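Local atomic coordinates of diguanylate cyclase (Vibrio cholerae serotype O1, PDB entry 6EIB), a protein that converts two molecules of GTP into the second messenger cyclic di-GMP through its magnesium-dependent GGDEF-family domain, and so takes part in biofilm formation. Residues A[61-64]-A[65-69]; A[87-91]-A[92-96]. All blocks are in the same frame, centred on the assembly; numbering follows the deposited sequence.

Interaction 1: A[61-64]-A[65-69]; sequences AKLF and QSVIS
Ile68 N donates to Phe64 O at 2.8 Å, the shortest of the backbone hydrogen bonds at the C-terminal end of helix 50-67. Ile68 is the first residue to leave helical backbone angles, yet its N-H still reaches back four residues. One residue earlier Val67 N bonds to Leu63 O at 3.0 Å, and Ser66 N to Lys62 O at 3.1 Å; Gln65 N to Ala61 O is stretched to 3.5 Å and weak. The side chains of Ile68 and Val67 lie beside the carbonyls their own N-H groups bond to. Ile68 CG1 rests 3.4 Å from Phe64 O, and Val67 CG2 lies equally close to Leu63 O.

In the GGDEF fold this helix lies against the central sheet, and its C-terminal turn also meets helix 91-107. Phe64 turns inward to pack on Ile84 and Ile101, its ring edge-to-face with Phe82, while Ile68 reaches Ile84 and Leu86 of strand 81-87.

Leu63 and Val67, one turn apart, run side by side and point the same way, with Leu63 CD1 3.9 Å from Val67 CG2. Leu63 CG stands opposite its own backbone N (chi1 -168°), which swings the branch along the helix toward Val67. On the exposed flank, the aliphatic start of Gln65 passes beside the helix backbone, its CB 3.4 Å from Lys62 O.

Interaction 2: A[87-91]-A[92-96]; sequences ENTHV and ETAFH. With SO4 (sulfate ion), chain E.
Thr89 lays its methyl CG2 against Thr93, 3.9 Å from CB and hardly farther from CG2 of that residue, the two side chains crossing at about a right angle. The other branch of Thr89 turns back along the chain, where OG1 donates to Glu87 O at 2.8 Å from above the carbonyl plane, 54° out of it. One residue thus divides its work, hydroxyl to the carbonyl of Glu87, methyl to the first helical turn.

His90 follows at the N-cap position. Its carbonyl oxygen accepts a hydrogen bond from Ala94 N at 3.2 Å and a weak, strongly bent one from Thr93 N. A water joins His90 N to Thr93 OG1, linking the cap residue to the side chain three positions on. The ring presents ND1 to a sulfate ion whose sulfur is in the ring plane at its edge. His90 ND1 donates to two sulfate oxygens, to O4 at 3.0 Å through a fairly straight bond (158°) and to O2 through a more bent one.

Val91 N adds a 2.8 Å bond to the same O2, while Val91 O receives Phe95 N. Val91 CG1 comes within 3.4 Å of Glu92 OE1, because the glutamate chain folds back at chi2 (84°). Toward the sheet, Val91, Ala94 and Phe95 all pack on Val123 of strand 119-125.

Ser125 OG also holds the sulfate, probably a guest from the crystallisation liquor, and the helix dipole would favour an anion here. A backbone N-H of the first turn binding an anion beside the N-cap is typical of a helix N-terminus, here that of helix 91-107 after strand 81-87 of the GGDEF fold.

A helix C-terminus and a helix N-terminus, from two different helices, are held differently here. Interaction 1 closes helix 50-67 and is partly buried; interaction 2 opens helix 91-107 and is a surface contact, though Ala94 is buried. Their centres are 15 Å apart, and their nearest atoms, about 6 Å apart, do not touch. The C-terminal end is held mainly by main-chain bonds and apolar packing, whereas the N-terminal turn adds a water bridge and a sulfate. Interaction 1 packs on strand 81-87; interaction 2 follows that strand in sequence and packs on strands 119-125 and 154-157. Leu63, Phe64, Ser66 and Val67 also contact helix 91-107 beyond its opening turn.

Interaction 1: A[61-64]-A[65-69]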
loop_
_atom_site.group_PDB
_atom_site.type_symbol
_atom_site.label_atom_id
_atom_site.label_comp_id
_atom_site.label_asym_id
_atom_site.label_seq_id
_atom_site.Cartn_x
_atom_site.Cartn_y
_atom_site.Cartn_z
ATOM N N ALA A 61 5.291 -6.252 -5.028
ATOM C CA ALA A 61 4.757 -7.264 -4.125
ATOM C C ALA A 61 5.891 -7.953 -3.366
ATOM O O ALA A 61 5.791 -8.149 -2.145
ATOM C CB ALA A 61 3.941 -8.292 -4.890
ATOM N N LYS A 62 6.957 -8.323 -4.074
ATOM C CA LYS A 62 8.121 -8.937 -3.415
ATOM C C LYS A 62 8.678 -7.982 -2.363
ATOM O O LYS A 62 9.016 -8.374 -1.246
ATOM C CB LYS A 62 9.211 -9.299 -4.421
ATOM C CG LYS A 62 8.886 -10.476 -5.327
ATOM C CD LYS A 62 10.096 -10.916 -6.183
ATOM C CE LYS A 62 10.503 -9.920 -7.280
ATOM N NZ LYS A 62 9.532 -9.882 -8.428
ATOM N N LEU A 63 8.701 -6.708 -2.722
ATOM C CA LEU A 63 9.201 -5.664 -1.842
ATOM C C LEU A 63 8.416 -5.553 -0.539
ATOM O O LEU A 63 9.026 -5.381 0.529
ATOM C CB LEU A 63 9.166 -4.305 -2.572
ATOM C CG LEU A 63 9.900 -3.131 -1.921
ATOM C CD1 LEU A 63 11.375 -3.514 -1.581
ATOM C CD2 LEU A 63 9.829 -1.883 -2.827
ATOM N N PHE A 64 7.085 -5.705 -0.612
ATOM C CA PHE A 64 6.266 -5.645 0.593
ATOM C C PHE A 64 6.740 -6.693 1.604
ATOM O O PHE A 64 6.915 -6.393 2.788
ATOM C CB PHE A 64 4.787 -5.889 0.286
ATOM C CG PHE A 64 4.151 -4.842 -0.583
ATOM C CD1 PHE A 64 4.684 -3.566 -0.671
ATOM C CD2 PHE A 64 2.979 -5.131 -1.267
ATOM C CE1 PHE A 64 4.072 -2.593 -1.455
ATOM C CE2 PHE A 64 2.350 -4.169 -2.059
ATOM C CZ PHE A 64 2.895 -2.899 -2.148
ATOM N N GLN A 65 6.924 -7.916 1.126
ATOM C CA GLN A 65 7.408 -9.025 1.950
ATOM C C GLN A 65 8.761 -8.768 2.605
ATOM O O GLN A 65 8.954 -9.059 3.786
ATOM C CB GLN A 65 7.516 -10.301 1.119
ATOM C CG GLN A 65 6.213 -10.962 0.717
ATOM C CD GLN A 65 6.452 -12.210 -0.143
ATOM O OE1 GLN A 65 6.146 -12.218 -1.339
ATOM N NE2 GLN A 65 7.051 -13.246 0.455
ATOM N N SER A 66 9.702 -8.274 1.808
ATOM C CA SER A 66 11.071 -8.020 2.250
ATOM C C SER A 66 11.132 -6.960 3.341
ATOM O O SER A 66 11.859 -7.104 4.333
ATOM C CB SER A 66 11.925 -7.580 1.058
ATOM O OG SER A 66 13.179 -7.081 1.490
ATOM N N VAL A 67 10.383 -5.885 3.124
ATOM C CA VAL A 67 10.364 -4.758 4.042
ATOM C C VAL A 67 9.504 -5.025 5.284
ATOM O O VAL A 67 9.867 -4.629 6.383
ATOM C CB VAL A 67 9.869 -3.481 3.329
ATOM C CG1 VAL A 67 9.613 -2.373 4.331
ATOM C CG2 VAL A 67 10.872 -3.054 2.253
ATOM N N ILE A 68 8.351 -5.665 5.102
ATOM C CA ILE A 68 7.481 -5.962 6.231
ATOM C C ILE A 68 7.630 -7.433 6.599
ATOM O O ILE A 68 6.921 -8.298 6.081
ATOM C CB ILE A 68 6.007 -5.663 5.913
ATOM C CG1 ILE A 68 5.863 -4.285 5.248
ATOM C CG2 ILE A 68 5.155 -5.795 7.149
ATOM C CD1 ILE A 68 4.461 -4.027 4.726
ATOM N N SER A 69 8.524 -7.720 7.532
ATOM C CA SER A 69 8.776 -9.111 7.876
ATOM C C SER A 69 7.583 -9.681 8.647
ATOM O O SER A 69 7.217 -10.844 8.455
ATOM C CB SER A 69 10.077 -9.245 8.673
ATOM O OG SER A 69 10.041 -8.439 9.835
#

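Interaction 2: A[87-91]-A[92-96]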
loop_
_atom_site.group_PDB
_atom_site.type_symbol
_atom_site.label_atom_id
_atom_site.label_comp_id
_atom_site.label_asym_id
_atom_site.label_seq_id
_atom_site.Cartn_x
_atom_site.Cartn_y
_atom_site.Cartn_z
ATOM N N GLU A 87 -1.926 -5.939 11.073
ATOM C CA GLU A 87 -2.523 -6.194 12.399
ATOM C C GLU A 87 -1.600 -5.841 13.558
ATOM O O GLU A 87 -0.374 -5.949 13.455
ATOM C CB GLU A 87 -2.978 -7.644 12.522
ATOM C CG GLU A 87 -4.140 -8.000 11.617
ATOM C CD GLU A 87 -4.771 -9.341 12.019
ATOM O OE1 GLU A 87 -4.451 -10.352 11.360
ATOM O OE2 GLU A 87 -5.569 -9.393 12.989
ATOM N N ASN A 88 -2.205 -5.427 14.664
ATOM C CA ASN A 88 -1.460 -5.096 15.871
ATOM C C ASN A 88 -0.268 -4.183 15.559
ATOM O O ASN A 88 0.861 -4.418 16.022
ATOM C CB ASN A 88 -0.996 -6.377 16.599
ATOM C CG ASN A 88 -0.750 -6.128 18.056
ATOM O OD1 ASN A 88 -1.366 -5.231 18.638
ATOM N ND2 ASN A 88 0.114 -6.940 18.681
ATOM N N THR A 89 -0.533 -3.152 14.755
ATOM C CA THR A 89 0.491 -2.223 14.310
ATOM C C THR A 89 -0.010 -0.787 14.425
ATOM O O THR A 89 -1.097 -0.437 13.920
ATOM C CB THR A 89 0.899 -2.515 12.861
ATOM O OG1 THR A 89 1.410 -3.855 12.785
ATOM C CG2 THR A 89 1.997 -1.543 12.392
ATOM N N HIS A 90 0.764 0.035 15.111
ATOM C CA HIS A 90 0.387 1.425 15.326
ATOM C C HIS A 90 0.641 2.230 14.055
ATOM O O HIS A 90 1.462 1.833 13.229
ATOM C CB HIS A 90 1.161 2.036 16.522
ATOM C CG HIS A 90 0.808 1.438 17.850
ATOM N ND1 HIS A 90 -0.408 1.660 18.467
ATOM C CD2 HIS A 90 1.550 0.714 18.727
ATOM C CE1 HIS A 90 -0.421 1.031 19.634
ATOM N NE2 HIS A 90 0.757 0.459 19.821
ATOM N N VAL A 91 -0.058 3.346 13.879
ATOM C CA VAL A 91 -0.017 4.025 12.573
ATOM C C VAL A 91 1.397 4.530 12.229
ATOM O O VAL A 91 1.793 4.444 11.068
ATOM C CB VAL A 91 -1.068 5.179 12.500
ATOM C CG1 VAL A 91 -0.705 6.350 13.415
ATOM C CG2 VAL A 91 -1.305 5.636 11.040
ATOM N N GLU A 92 2.159 5.022 13.207
ATOM C CA GLU A 92 3.540 5.493 12.961
ATOM C C GLU A 92 4.468 4.423 12.453
ATOM O O GLU A 92 5.316 4.695 11.606
ATOM C CB GLU A 92 4.177 6.108 14.216
ATOM C CG GLU A 92 3.811 7.573 14.507
ATOM C CD GLU A 92 2.493 7.772 15.269
ATOM O OE1 GLU A 92 1.827 6.785 15.608
ATOM O OE2 GLU A 92 2.135 8.933 15.568
ATOM N N THR A 93 4.327 3.216 12.978
ATOM C CA THR A 93 5.128 2.095 12.509
ATOM C C THR A 93 4.776 1.845 11.044
ATOM O O THR A 93 5.664 1.751 10.191
ATOM C CB THR A 93 4.864 0.846 13.352
ATOM O OG1 THR A 93 5.141 1.143 14.729
ATOM C CG2 THR A 93 5.739 -0.317 12.886
ATOM N N ALA A 94 3.479 1.854 10.732
ATOM C CA ALA A 94 3.038 1.664 9.353
ATOM C C ALA A 94 3.584 2.768 8.441
ATOM O O ALA A 94 3.969 2.497 7.314
ATOM C CB ALA A 94 1.496 1.631 9.276
ATOM N N PHE A 95 3.611 4.001 8.929
ATOM C CA PHE A 95 4.117 5.103 8.148
ATOM C C PHE A 95 5.596 4.864 7.819
ATOM O O PHE A 95 6.029 4.996 6.665
ATOM C CB PHE A 95 3.937 6.414 8.902
ATOM C CG PHE A 95 4.432 7.608 8.144
ATOM C CD1 PHE A 95 3.676 8.167 7.110
ATOM C CD2 PHE A 95 5.661 8.162 8.445
ATOM C CE1 PHE A 95 4.159 9.274 6.396
ATOM C CE2 PHE A 95 6.149 9.274 7.741
ATOM C CZ PHE A 95 5.397 9.821 6.716
ATOM N N HIS A 96 6.354 4.469 8.836
ATOM C CA HIS A 96 7.757 4.195 8.619
ATOM C C HIS A 96 7.954 3.076 7.599
ATOM O O HIS A 96 8.785 3.191 6.703
ATOM C CB HIS A 96 8.432 3.820 9.927
ATOM C CG HIS A 96 8.551 4.958 10.888
ATOM N ND1 HIS A 96 8.739 6.260 10.473
ATOM C CD2 HIS A 96 8.561 4.988 12.244
ATOM C CE1 HIS A 96 8.835 7.047 11.534
ATOM N NE2 HIS A 96 8.736 6.299 12.620
HETATM S S SO4 E . -2.835 3.692 16.590
HETATM O O1 SO4 E . -3.537 3.178 15.418
HETATM O O2 SO4 E . -1.402 3.647 16.347
HETATM O O3 SO4 E . -3.245 5.061 16.870
HETATM O O4 SO4 E . -3.115 2.818 17.752
HETATM O O HOH W 1 3.474 -0.930 16.034
#